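Local structure of protein ygiW (Escherichia coli, 1NNX) at residues V47-I50 with L54-F57. The protein is a periplasmic protein of unknown function that adopts an OB fold and belongs to the bacterial OB-fold (BOF) family. Sequence-based numbering, arbitrary orientation. Where two conformers were deposited one is given.
Sequences VERI and LYVF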
loop_
_atom_site.group_PDB
_atom_site.type_symbol
_atom_site.label_atom_id
_atom_site.label_comp_id
_atom_site.label_asym_id
_atom_site.label_seq_id
_atom_site.Cartn_x
_atom_site.Cartn_y
_atom_site.Cartn_z
ATOM N N VAL A 47 -5.539 0.809 9.515
ATOM C CA VAL A 47 -6.435 1.286 10.579
ATOM C C VAL A 47 -7.900 0.949 10.447
ATOM O O VAL A 47 -8.601 1.131 11.432
ATOM C CB VAL A 47 -6.257 2.812 10.792
ATOM C CG1 VAL A 47 -4.789 3.104 11.123
ATOM C CG2 VAL A 47 -6.629 3.618 9.553
ATOM N N GLU A 48 -8.356 0.449 9.295
ATOM C CA GLU A 48 -9.782 0.099 9.127
ATOM C C GLU A 48 -9.936 -0.744 7.892
ATOM O O GLU A 48 -9.175 -0.622 6.898
ATOM C CB GLU A 48 -10.590 1.399 9.025
ATOM C CG GLU A 48 -12.089 1.240 8.892
ATOM C CD GLU A 48 -12.821 2.582 8.833
ATOM O OE1 GLU A 48 -12.414 3.489 8.057
ATOM O OE2 GLU A 48 -13.838 2.703 9.548
ATOM N N ARG A 49 -10.902 -1.666 7.949
ATOM C CA ARG A 49 -11.230 -2.447 6.773
ATOM C C ARG A 49 -12.489 -1.767 6.212
ATOM O O ARG A 49 -13.476 -1.554 6.943
ATOM C CB ARG A 49 -11.540 -3.897 7.180
ATOM C CG ARG A 49 -11.928 -4.753 5.981
ATOM C CD ARG A 49 -11.958 -6.205 6.386
ATOM N NE ARG A 49 -12.010 -7.080 5.219
ATOM C CZ ARG A 49 -11.917 -8.401 5.298
ATOM N NH1 ARG A 49 -11.787 -8.974 6.466
ATOM N NH2 ARG A 49 -11.914 -9.146 4.207
ATOM N N ILE A 50 -12.461 -1.360 4.952
ATOM C CA ILE A 50 -13.615 -0.670 4.369
ATOM C C ILE A 50 -14.596 -1.552 3.607
ATOM O O ILE A 50 -15.768 -1.201 3.486
ATOM C CB ILE A 50 -13.463 0.862 3.831
ATOM C CG1 ILE A 50 -12.987 1.832 4.948
ATOM C CG2 ILE A 50 -14.909 1.434 3.520
ATOM C CD1 ILE A 50 -13.863 1.851 6.169
ATOM N N LEU A 54 -10.557 -4.177 0.775
ATOM C CA LEU A 54 -10.122 -2.752 0.755
ATOM C C LEU A 54 -9.972 -2.227 2.189
ATOM O O LEU A 54 -10.852 -2.314 3.028
ATOM C CB LEU A 54 -11.134 -1.918 -0.006
ATOM C CG LEU A 54 -10.564 -0.609 -0.587
ATOM C CD1 LEU A 54 -9.295 -0.848 -1.464
ATOM C CD2 LEU A 54 -11.657 0.017 -1.467
ATOM N N TYR A 55 -8.789 -1.693 2.461
ATOM C CA TYR A 55 -8.398 -1.194 3.772
ATOM C C TYR A 55 -7.881 0.198 3.745
ATOM O O TYR A 55 -7.454 0.649 2.699
ATOM C CB TYR A 55 -7.309 -2.101 4.372
ATOM C CG TYR A 55 -7.660 -3.580 4.517
ATOM C CD1 TYR A 55 -8.076 -4.087 5.753
ATOM C CD2 TYR A 55 -7.602 -4.420 3.418
ATOM C CE1 TYR A 55 -8.434 -5.464 5.892
ATOM C CE2 TYR A 55 -7.952 -5.798 3.532
ATOM C CZ TYR A 55 -8.366 -6.294 4.770
ATOM O OH TYR A 55 -8.746 -7.628 4.865
ATOM N N VAL A 56 -7.913 0.862 4.894
ATOM C CA VAL A 56 -7.322 2.210 4.978
ATOM C C VAL A 56 -5.930 2.104 5.621
ATOM O O VAL A 56 -5.767 1.508 6.689
ATOM C CB VAL A 56 -8.168 3.153 5.844
ATOM C CG1 VAL A 56 -7.534 4.592 5.888
ATOM C CG2 VAL A 56 -9.603 3.304 5.169
ATOM N N PHE A 57 -4.936 2.641 4.924
ATOM C CA PHE A 57 -3.544 2.631 5.385
ATOM C C PHE A 57 -3.162 4.076 5.736
ATOM O O PHE A 57 -3.379 4.977 4.960
ATOM C CB PHE A 57 -2.689 2.099 4.244
ATOM C CG PHE A 57 -1.242 2.027 4.590
ATOM C CD1 PHE A 57 -0.691 0.960 5.267
ATOM C CD2 PHE A 57 -0.410 3.063 4.177
ATOM C CE1 PHE A 57 0.711 0.908 5.510
ATOM C CE2 PHE A 57 0.970 3.000 4.424
ATOM C CZ PHE A 57 1.497 1.912 5.082
#
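Over one face of the Arg49 guanidinium sits the hydroxyl of Tyr55, its OH 3.2 Å above the plane and over the centre of the group. Guanidinium and phenol planes are 24° apart. Arg49 and Tyr55 form a non-hydrogen-bonded antiparallel pair in the hairpin of strands 38-51 and 54-59 of the OB fold, and because both face the same side of the sheet their side chains run alongside each other. The ring meets the arginine chain obliquely, with CE1 of Tyr55 3.6 Å from CG of Arg49. With CG anti to the backbone N (chi1 178°) and the chain extended through NE, the arginine runs along the CD1-CE1 side of the ring to the hydroxyl. Although Arg49 NE is 3.3 Å from Tyr55 OH, the angle is too poor for a hydrogen bond, and the pair meets by van der Waals contact; NE instead makes a weak hydrogen bond to the carbonyl of Ser51, the last residue of strand 38-51. Tyr55 is buried, its ring also meeting Trp73 edge-to-face and resting on Val66 of strand 62-67, whereas Arg49 lies at the surface.

Val56 turns to the other side of the sheet, where its two methyls are divided between neighbours: CG1 lies 3.9 Å from CG2 of Val47, while CG2 packs 3.7 Å from CG1 of Ile50 in the conformer given, one of two deposited. The carboxylate of Glu48, on an extended chain beside Val56, reaches that same CG2 with OE1.

Backbone bonds join the strands on both sides of the Arg49-Tyr55 pair. Val56 N donates to Glu48 O at 2.8 Å, and Val47 N reaches Val56 O. Nearest the turn, Ile50 N gives its hydrogen to Leu54 O at 2.7 Å, with an N-H...O angle of 150°.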